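PDB 6GT9: putative sugar binding protein, which binds galactose and probably glucose, and probably serves as the sugar receptor of a three-component sensing system for galactan utilization. Local coordinates for residues A[30-35]-A[87-92]; A[112-117]-A[278-283]; A[127-132]-A[287-292]. All blocks are in the same frame, centred on the assembly; numbering follows the deposited sequence.

How the interactions relate
All three contacts lie in the same lobe and reach its parallel sheet. Interactions 1 and 2 are buried: the first pairs strands 32-36 and 90-93, while the second lays helix 269-284 against the next strand, 115-118. They meet directly, since the main chain of I91 probably hydrogen-bonds to P114 and V116. Interaction 3, partly exposed, brings the segment following that helix to strand 129-132, the neighbour of 115-118, so interactions 2 and 3 share adjoining elements. The chemistry changes with place: main-chain bonds plus one carboxylate in interaction 1, apolar side-chain packing without a hydrogen bond in interaction 2, and a single direct hydrogen bond supplemented by waters at the sheet's margin in interaction 3.

Interaction 1 of 3, residues A[30-35]-A[87-92]; sequences AYHFVL and KVDGII
H32 and D89 begin the pairing of two neighbouring parallel strands in the sheet of one lobe of this type I periplasmic-binding-protein fold, in which 32-36 runs between 62-65 and 90-93. The hydrogen bonds start with a side chain. D89 OD2 accepts the H32 N-H through its anti lone pair at 2.6 Å, in an almost straight bond of 171°. In return, D89 N reaches H32 O at 2.8 Å, so the peptide edge of H32 is gripped twice by one residue. With CG anti to its own carbonyl carbon (chi1 -56°), the carboxylate lies beside the backbone N of D89, so that OD2 and D89 N reach the N-H and C=O of H32 together. Further along, regular ladder bonds take over, V34 N to G90 O and I92 N to V34 O, the latter 2.8 Å.

Among flat groups, the Y31 ring turns its edge to the D89 carboxylate, their planes nearly perpendicular (89°). The H32 imidazole has its main polar partner in D62. Cutting D89 back to an alanine would probably leave H32 N without its acceptor and the Y31 edge without its neighbour.

Apolar contacts flank the ladder on both faces of the sheet. V34 CG2 meets V88 CG1 on the face that carries I91, against helix 73-85; on the other, L35 CD1 rests 3.7 Å from I92 CG2.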
loop_
_atom_site.group_PDB
_atom_site.type_symbol
_atom_site.label_atom_id
_atom_site.label_comp_id
_atom_site.label_asym_id
_atom_site.label_seq_id
_atom_site.Cartn_x
_atom_site.Cartn_y
_atom_site.Cartn_z
ATOM N N ALA A 30 27.224 -3.964 -14.585
ATOM C CA ALA A 30 26.361 -3.084 -13.815
ATOM C C ALA A 30 26.018 -3.693 -12.465
ATOM O O ALA A 30 26.094 -4.908 -12.265
ATOM C CB ALA A 30 25.077 -2.790 -14.596
ATOM N N TYR A 31 25.643 -2.827 -11.531
ATOM C CA TYR A 31 24.983 -3.292 -10.320
ATOM C C TYR A 31 23.621 -3.880 -10.672
ATOM O O TYR A 31 22.929 -3.386 -11.561
ATOM C CB TYR A 31 24.807 -2.140 -9.326
ATOM C CG TYR A 31 26.107 -1.607 -8.742
ATOM C CD1 TYR A 31 26.851 -2.375 -7.861
ATOM C CD2 TYR A 31 26.569 -0.332 -9.051
ATOM C CE1 TYR A 31 28.028 -1.903 -7.312
ATOM C CE2 TYR A 31 27.757 0.152 -8.499
ATOM C CZ TYR A 31 28.476 -0.643 -7.627
ATOM O OH TYR A 31 29.658 -0.202 -7.062
ATOM N N HIS A 32 23.221 -4.920 -9.950
ATOM C CA HIS A 32 21.919 -5.557 -10.135
ATOM C C HIS A 32 21.113 -5.369 -8.855
ATOM O O HIS A 32 21.470 -5.920 -7.808
ATOM C CB HIS A 32 22.076 -7.041 -10.471
ATOM C CG HIS A 32 22.894 -7.309 -11.703
ATOM N ND1 HIS A 32 22.427 -7.077 -12.979
ATOM C CD2 HIS A 32 24.146 -7.803 -11.849
ATOM C CE1 HIS A 32 23.360 -7.402 -13.859
ATOM N NE2 HIS A 32 24.410 -7.849 -13.198
ATOM N N PHE A 33 20.039 -4.577 -8.938
ATOM C CA PHE A 33 19.077 -4.393 -7.858
ATOM C C PHE A 33 17.778 -5.093 -8.233
ATOM O O PHE A 33 17.344 -5.026 -9.387
ATOM C CB PHE A 33 18.746 -2.912 -7.603
ATOM C CG PHE A 33 19.934 -2.043 -7.248
ATOM C CD1 PHE A 33 21.164 -2.594 -6.907
ATOM C CD2 PHE A 33 19.794 -0.662 -7.248
ATOM C CE1 PHE A 33 22.244 -1.773 -6.585
ATOM C CE2 PHE A 33 20.862 0.158 -6.926
ATOM C CZ PHE A 33 22.095 -0.407 -6.607
ATOM N N VAL A 34 17.144 -5.742 -7.261
ATOM C CA VAL A 34 15.861 -6.400 -7.474
ATOM C C VAL A 34 14.797 -5.637 -6.697
ATOM O O VAL A 34 14.995 -5.308 -5.523
ATOM C CB VAL A 34 15.894 -7.876 -7.048
ATOM C CG1 VAL A 34 14.501 -8.510 -7.246
ATOM C CG2 VAL A 34 16.965 -8.647 -7.856
ATOM N N LEU A 35 13.675 -5.356 -7.350
ATOM C CA LEU A 35 12.499 -4.787 -6.696
ATOM C C LEU A 35 11.420 -5.857 -6.720
ATOM O O LEU A 35 11.069 -6.354 -7.794
ATOM C CB LEU A 35 12.022 -3.517 -7.400
ATOM C CG LEU A 35 10.661 -2.957 -6.963
ATOM C CD1 LEU A 35 10.670 -2.508 -5.502
ATOM C CD2 LEU A 35 10.235 -1.817 -7.881
ATOM N N LYS A 87 23.053 -13.705 -5.829
ATOM C CA LYS A 87 24.085 -12.750 -5.396
ATOM C C LYS A 87 23.928 -11.375 -6.056
ATOM O O LYS A 87 24.893 -10.773 -6.548
ATOM C CB LYS A 87 25.476 -13.334 -5.638
ATOM C CG LYS A 87 25.746 -14.569 -4.790
ATOM C CD LYS A 87 27.173 -15.075 -5.001
ATOM C CE LYS A 87 27.619 -15.954 -3.840
ATOM N NZ LYS A 87 29.111 -16.084 -3.776
ATOM N N VAL A 88 22.698 -10.852 -6.027
ATOM C CA VAL A 88 22.419 -9.521 -6.549
ATOM C C VAL A 88 22.993 -8.504 -5.567
ATOM O O VAL A 88 23.365 -8.855 -4.438
ATOM C CB VAL A 88 20.910 -9.292 -6.778
ATOM C CG1 VAL A 88 20.335 -10.311 -7.771
ATOM C CG2 VAL A 88 20.144 -9.320 -5.453
ATOM N N ASP A 89 23.062 -7.239 -5.985
ATOM C CA ASP A 89 23.738 -6.212 -5.199
ATOM C C ASP A 89 22.832 -5.534 -4.176
ATOM O O ASP A 89 23.334 -4.890 -3.244
ATOM C CB ASP A 89 24.353 -5.178 -6.145
ATOM C CG ASP A 89 25.298 -5.820 -7.140
ATOM O OD1 ASP A 89 26.349 -6.301 -6.697
ATOM O OD2 ASP A 89 24.970 -5.903 -8.345
ATOM N N GLY A 90 21.520 -5.678 -4.309
ATOM C CA GLY A 90 20.613 -5.113 -3.328
ATOM C C GLY A 90 19.207 -5.593 -3.622
ATOM O O GLY A 90 18.903 -5.925 -4.772
ATOM N N ILE A 91 18.350 -5.642 -2.600
ATOM C CA ILE A 91 16.988 -6.153 -2.722
ATOM C C ILE A 91 16.054 -5.139 -2.077
ATOM O O ILE A 91 16.287 -4.701 -0.941
ATOM C CB ILE A 91 16.841 -7.538 -2.064
ATOM C CG1 ILE A 91 17.690 -8.571 -2.827
ATOM C CG2 ILE A 91 15.395 -7.965 -2.024
ATOM C CD1 ILE A 91 17.711 -9.958 -2.219
ATOM N N ILE A 92 15.030 -4.736 -2.815
ATOM C CA ILE A 92 14.036 -3.768 -2.360
ATOM C C ILE A 92 12.694 -4.481 -2.311
ATOM O O ILE A 92 12.260 -5.058 -3.317
ATOM C CB ILE A 92 13.978 -2.546 -3.293
ATOM C CG1 ILE A 92 15.374 -1.929 -3.441
ATOM C CG2 ILE A 92 12.943 -1.511 -2.779
ATOM C CD1 ILE A 92 15.532 -1.016 -4.652
#

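Interaction 2 of 3, residues A[112-117]-A[278-283]; sequences NIPVVT and KMMAEI
The pyrrolidine ring of P114, the nearest thing to a flat group here, turns its CB-CG side to the helix, where two side chains share it. M280 crosses it at about a right angle, with SD 3.7 Å from P114 CG. I283 slides past in the opposite sense and places its CG2 methyl 3.7 Å from P114 CB. The planar carbonyl of the same residue is also met, as M280 CE comes within 3.5 Å of P114 O, an oxygen that probably accepts a hydrogen bond from I91 N of the neighbouring strand.

The M280 methyl gets there by a folded route. CG runs anti to the backbone N (chi1 -175°), and the chain then bends at both of its next torsions, bringing the thioether in against P114 and V116. Although the side chain of M280 sets off along the flank of the contact, its end turns in, with CE 3.6 Å from V116 CG2.

This is the layered alpha/beta packing of a periplasmic-binding-protein lobe: helix 269-284 lies on one side of the parallel sheet and runs roughly opposite to strand 115-118; the axes of the short strand and helix segments come within 9.2 Å, with 154° between their directions. P114 and V116, two residues apart, face this helix, whereas V115 between them turns to helix 98-110 on the other side.

V116 and I283 cross obliquely, V116 CG2 touching I283 CD1 at 3.6 Å, so one valine methyl receives ends from residues one helical turn apart. M280 also reaches F33 and I92, spanning several strands, while I283 extends the packing to V128.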
loop_
_atom_site.group_PDB
_atom_site.type_symbol
_atom_site.label_atom_id
_atom_site.label_comp_id
_atom_site.label_asym_id
_atom_site.label_seq_id
_atom_site.Cartn_x
_atom_site.Cartn_y
_atom_site.Cartn_z
ATOM N N ASN A 112 25.481 -10.364 3.316
ATOM C CA ASN A 112 26.107 -9.159 2.768
ATOM C C ASN A 112 25.363 -8.614 1.545
ATOM O O ASN A 112 25.976 -8.077 0.625
ATOM C CB ASN A 112 27.587 -9.400 2.443
ATOM C CG ASN A 112 28.388 -9.803 3.665
ATOM O OD1 ASN A 112 28.028 -9.467 4.795
ATOM N ND2 ASN A 112 29.477 -10.534 3.448
ATOM N N ILE A 113 24.037 -8.724 1.539
ATOM C CA ILE A 113 23.199 -8.095 0.528
ATOM C C ILE A 113 22.328 -7.065 1.244
ATOM O O ILE A 113 21.551 -7.427 2.131
ATOM C CB ILE A 113 22.342 -9.122 -0.235
ATOM C CG1 ILE A 113 23.236 -10.165 -0.923
ATOM C CG2 ILE A 113 21.470 -8.464 -1.287
ATOM C CD1 ILE A 113 22.460 -11.154 -1.800
ATOM N N PRO A 114 22.450 -5.772 0.947
ATOM C CA PRO A 114 21.644 -4.777 1.665
ATOM C C PRO A 114 20.179 -4.849 1.261
ATOM O O PRO A 114 19.848 -5.116 0.106
ATOM C CB PRO A 114 22.268 -3.441 1.247
ATOM C CG PRO A 114 22.906 -3.717 -0.072
ATOM C CD PRO A 114 23.376 -5.149 -0.015
ATOM N N VAL A 115 19.295 -4.573 2.226
ATOM C CA VAL A 115 17.856 -4.606 1.998
ATOM C C VAL A 115 17.290 -3.231 2.306
ATOM O O VAL A 115 17.565 -2.663 3.371
ATOM C CB VAL A 115 17.164 -5.695 2.841
ATOM C CG1 VAL A 115 15.623 -5.575 2.742
ATOM C CG2 VAL A 115 17.613 -7.090 2.369
ATOM N N VAL A 116 16.540 -2.680 1.352
ATOM C CA VAL A 116 15.747 -1.472 1.562
ATOM C C VAL A 116 14.284 -1.886 1.517
ATOM O O VAL A 116 13.852 -2.551 0.567
ATOM C CB VAL A 116 16.052 -0.395 0.507
ATOM C CG1 VAL A 116 15.045 0.765 0.607
ATOM C CG2 VAL A 116 17.487 0.150 0.682
ATOM N N THR A 117 13.530 -1.534 2.553
ATOM C CA THR A 117 12.103 -1.783 2.509
ATOM C C THR A 117 11.399 -0.618 1.829
ATOM O O THR A 117 11.844 0.531 1.898
ATOM C CB THR A 117 11.537 -2.014 3.912
ATOM O OG1 THR A 117 11.964 -0.963 4.794
ATOM C CG2 THR A 117 12.047 -3.337 4.442
ATOM N N LYS A 278 17.692 5.137 -5.471
ATOM C CA LYS A 278 18.750 6.091 -5.137
ATOM C C LYS A 278 19.375 5.769 -3.786
ATOM O O LYS A 278 20.598 5.852 -3.637
ATOM C CB LYS A 278 18.218 7.533 -5.125
ATOM C CG LYS A 278 17.592 8.019 -6.435
ATOM C CD LYS A 278 18.576 8.083 -7.596
ATOM C CE LYS A 278 19.540 9.272 -7.484
ATOM N NZ LYS A 278 18.924 10.544 -7.954
ATOM N N MET A 279 18.553 5.439 -2.778
ATOM C CA MET A 279 19.103 5.055 -1.475
ATOM C C MET A 279 19.981 3.821 -1.599
ATOM O O MET A 279 21.064 3.763 -1.016
ATOM C CB MET A 279 17.992 4.775 -0.455
ATOM C CG MET A 279 16.973 5.881 -0.161
ATOM S SD MET A 279 17.571 7.160 0.938
ATOM C CE MET A 279 18.655 8.083 -0.165
ATOM N N MET A 280 19.513 2.807 -2.339
ATOM C CA MET A 280 20.289 1.583 -2.494
ATOM C C MET A 280 21.679 1.871 -3.068
ATOM O O MET A 280 22.675 1.298 -2.616
ATOM C CB MET A 280 19.529 0.593 -3.382
ATOM C CG MET A 280 20.239 -0.757 -3.497
ATOM S SD MET A 280 20.419 -1.613 -1.917
ATOM C CE MET A 280 18.762 -2.262 -1.680
ATOM N N ALA A 281 21.764 2.764 -4.057
ATOM C CA ALA A 281 23.055 3.090 -4.651
ATOM C C ALA A 281 23.969 3.769 -3.639
ATOM O O ALA A 281 25.170 3.500 -3.604
ATOM C CB ALA A 281 22.864 3.977 -5.882
ATOM N N GLU A 282 23.408 4.619 -2.779
ATOM C CA GLU A 282 24.202 5.259 -1.730
ATOM C C GLU A 282 24.716 4.240 -0.720
ATOM O O GLU A 282 25.849 4.343 -0.248
ATOM C CB GLU A 282 23.360 6.325 -1.028
ATOM C CG GLU A 282 23.032 7.520 -1.895
ATOM C CD GLU A 282 24.218 8.457 -2.052
ATOM O OE1 GLU A 282 24.572 9.153 -1.069
ATOM O OE2 GLU A 282 24.803 8.487 -3.157
ATOM N N ILE A 283 23.882 3.264 -0.357
ATOM C CA ILE A 283 24.298 2.213 0.567
ATOM C C ILE A 283 25.411 1.376 -0.052
ATOM O O ILE A 283 26.416 1.061 0.602
ATOM C CB ILE A 283 23.069 1.347 0.927
ATOM C CG1 ILE A 283 22.060 2.149 1.747
ATOM C CG2 ILE A 283 23.483 0.049 1.627
ATOM C CD1 ILE A 283 20.673 1.540 1.732
#

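Interaction 3 of 3, residues A[127-132]-A[287-292]; sequences RVAYVG and KDVPVV
Y130 and V291 supply the one direct hydrogen bond between these segments, Y130 N to V291 O at 2.9 Å. The bond is somewhat bent (154° at the hydrogen), with the donor tilted from the carbonyl plane. The same oxygen receives a CA-H...O contact from A129 and lies over one face of the R127 guanidinium.

Methyl contacts accompany this bond. A129 CB touches V289 CG2 at 3.7 Å and also faces P290 O. V291 CG1, anti to its backbone N (chi1 173°), extends to the guanidinium, where it is 3.7 Å from R127 NH1 and almost as near to NH2. V292 CG1 approaches the edge of the Y130 ring, 4.1 Å from CD2.

Two waters complete the first shell, each bridging two carbonyl acceptors. One donates to V128 O (2.7 Å) and to V289 O, the other to Y130 O and to P290 O (2.8 Å).

Farther out, a salt bridge from R127 NE to D121 steadies the guanidinium, and the Y130 hydroxyl bonds to T133 O. The Y130 side chain lies about 5 Å from that of the galactose-binding residue D119. V289 leans on M279 and E282 of helix 269-284, which leads into this segment, and beyond V292 the backbone pairing continues from Y130 to T293.

Here, then, an outer strand joins the parallel sheet gradually. Because both groups of each bridged pair are acceptors, they cannot bond to each other, and a water donating to both satisfies them; direct pairing starts at Y130 N and V291 O.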
loop_
_atom_site.group_PDB
_atom_site.type_symbol
_atom_site.label_atom_id
_atom_site.label_comp_id
_atom_site.label_asym_id
_atom_site.label_seq_id
_atom_site.Cartn_x
_atom_site.Cartn_y
_atom_site.Cartn_z
ATOM N N ARG A 127 17.017 -4.436 7.869
ATOM C CA ARG A 127 16.957 -3.608 6.670
ATOM C C ARG A 127 17.654 -2.276 6.939
ATOM O O ARG A 127 17.573 -1.730 8.043
ATOM C CB ARG A 127 15.496 -3.389 6.246
ATOM C CG ARG A 127 14.634 -2.697 7.291
ATOM C CD ARG A 127 14.433 -1.236 6.955
ATOM N NE ARG A 127 13.596 -0.520 7.936
ATOM C CZ ARG A 127 14.063 0.028 9.058
ATOM N NH1 ARG A 127 15.349 -0.068 9.365
ATOM N NH2 ARG A 127 13.243 0.671 9.883
ATOM N N VAL A 128 18.381 -1.773 5.937
ATOM C CA VAL A 128 19.172 -0.563 6.145
ATOM C C VAL A 128 18.276 0.661 6.244
ATOM O O VAL A 128 18.536 1.567 7.043
ATOM C CB VAL A 128 20.215 -0.386 5.029
ATOM C CG1 VAL A 128 21.039 0.882 5.292
ATOM C CG2 VAL A 128 21.114 -1.595 4.942
ATOM N N ALA A 129 17.233 0.730 5.420
ATOM C CA ALA A 129 16.417 1.940 5.347
ATOM C C ALA A 129 15.064 1.567 4.783
ATOM O O ALA A 129 14.931 0.554 4.098
ATOM C CB ALA A 129 17.051 3.021 4.466
ATOM N N TYR A 130 14.064 2.405 5.087
ATOM C CA TYR A 130 12.696 2.260 4.602
ATOM C C TYR A 130 12.303 3.503 3.820
ATOM O O TYR A 130 12.638 4.621 4.222
ATOM C CB TYR A 130 11.723 2.058 5.773
ATOM C CG TYR A 130 10.244 2.172 5.425
ATOM C CD1 TYR A 130 9.674 1.334 4.477
ATOM C CD2 TYR A 130 9.413 3.089 6.077
ATOM C CE1 TYR A 130 8.320 1.415 4.162
ATOM C CE2 TYR A 130 8.033 3.179 5.777
ATOM C CZ TYR A 130 7.502 2.330 4.816
ATOM O OH TYR A 130 6.173 2.368 4.469
ATOM N N VAL A 131 11.592 3.317 2.706
ATOM C CA VAL A 131 10.981 4.428 1.966
ATOM C C VAL A 131 9.520 4.076 1.727
ATOM O O VAL A 131 9.214 3.135 0.989
ATOM C CB VAL A 131 11.679 4.724 0.634
ATOM C CG1 VAL A 131 11.140 6.026 0.050
ATOM C CG2 VAL A 131 13.185 4.807 0.821
ATOM N N GLY A 132 8.615 4.838 2.316
ATOM C CA GLY A 132 7.210 4.541 2.126
ATOM C C GLY A 132 6.378 5.410 3.034
ATOM O O GLY A 132 6.892 6.175 3.857
ATOM N N LYS A 287 27.724 4.879 1.905
ATOM C CA LYS A 287 27.265 6.168 2.410
ATOM C C LYS A 287 26.014 6.023 3.274
ATOM O O LYS A 287 25.160 5.167 3.030
ATOM C CB LYS A 287 26.978 7.141 1.260
ATOM C CG LYS A 287 28.184 7.385 0.343
ATOM C CD LYS A 287 27.869 8.463 -0.680
ATOM C CE LYS A 287 29.009 8.635 -1.669
ATOM N NZ LYS A 287 28.829 9.838 -2.535
ATOM N N ASP A 288 25.905 6.885 4.280
ATOM C CA ASP A 288 24.754 6.838 5.174
ATOM C C ASP A 288 23.498 7.353 4.487
ATOM O O ASP A 288 23.542 8.254 3.644
ATOM C CB ASP A 288 25.000 7.675 6.427
ATOM C CG ASP A 288 26.160 7.166 7.251
ATOM O OD1 ASP A 288 26.260 5.940 7.459
ATOM O OD2 ASP A 288 26.969 8.002 7.694
ATOM N N VAL A 289 22.365 6.780 4.884
ATOM C CA VAL A 289 21.042 7.278 4.504
ATOM C C VAL A 289 20.133 7.233 5.712
ATOM O O VAL A 289 20.370 6.476 6.673
ATOM C CB VAL A 289 20.420 6.447 3.353
ATOM C CG1 VAL A 289 21.405 6.348 2.163
ATOM C CG2 VAL A 289 20.065 5.063 3.840
ATOM N N PRO A 290 19.089 8.067 5.720
ATOM C CA PRO A 290 18.147 8.066 6.843
ATOM C C PRO A 290 17.502 6.702 7.002
ATOM O O PRO A 290 17.187 6.038 6.016
ATOM C CB PRO A 290 17.104 9.118 6.440
ATOM C CG PRO A 290 17.710 9.906 5.362
ATOM C CD PRO A 290 18.685 9.011 4.660
ATOM N N VAL A 291 17.272 6.304 8.256
ATOM C CA VAL A 291 16.631 5.016 8.514
ATOM C C VAL A 291 15.214 4.990 7.943
ATOM O O VAL A 291 14.784 3.984 7.362
ATOM C CB VAL A 291 16.640 4.689 10.018
ATOM C CG1 VAL A 291 15.817 3.449 10.296
ATOM C CG2 VAL A 291 18.051 4.475 10.523
ATOM N N VAL A 292 14.469 6.087 8.080
ATOM C CA VAL A 292 13.093 6.146 7.585
ATOM C C VAL A 292 12.910 7.403 6.748
ATOM O O VAL A 292 13.219 8.513 7.202
ATOM C CB VAL A 292 12.058 6.116 8.727
ATOM C CG1 VAL A 292 10.658 6.392 8.174
ATOM C CG2 VAL A 292 12.089 4.779 9.454
HETATM O O HOH W 1 19.981 3.857 7.477
HETATM O O HOH W 2 15.180 6.137 4.125
#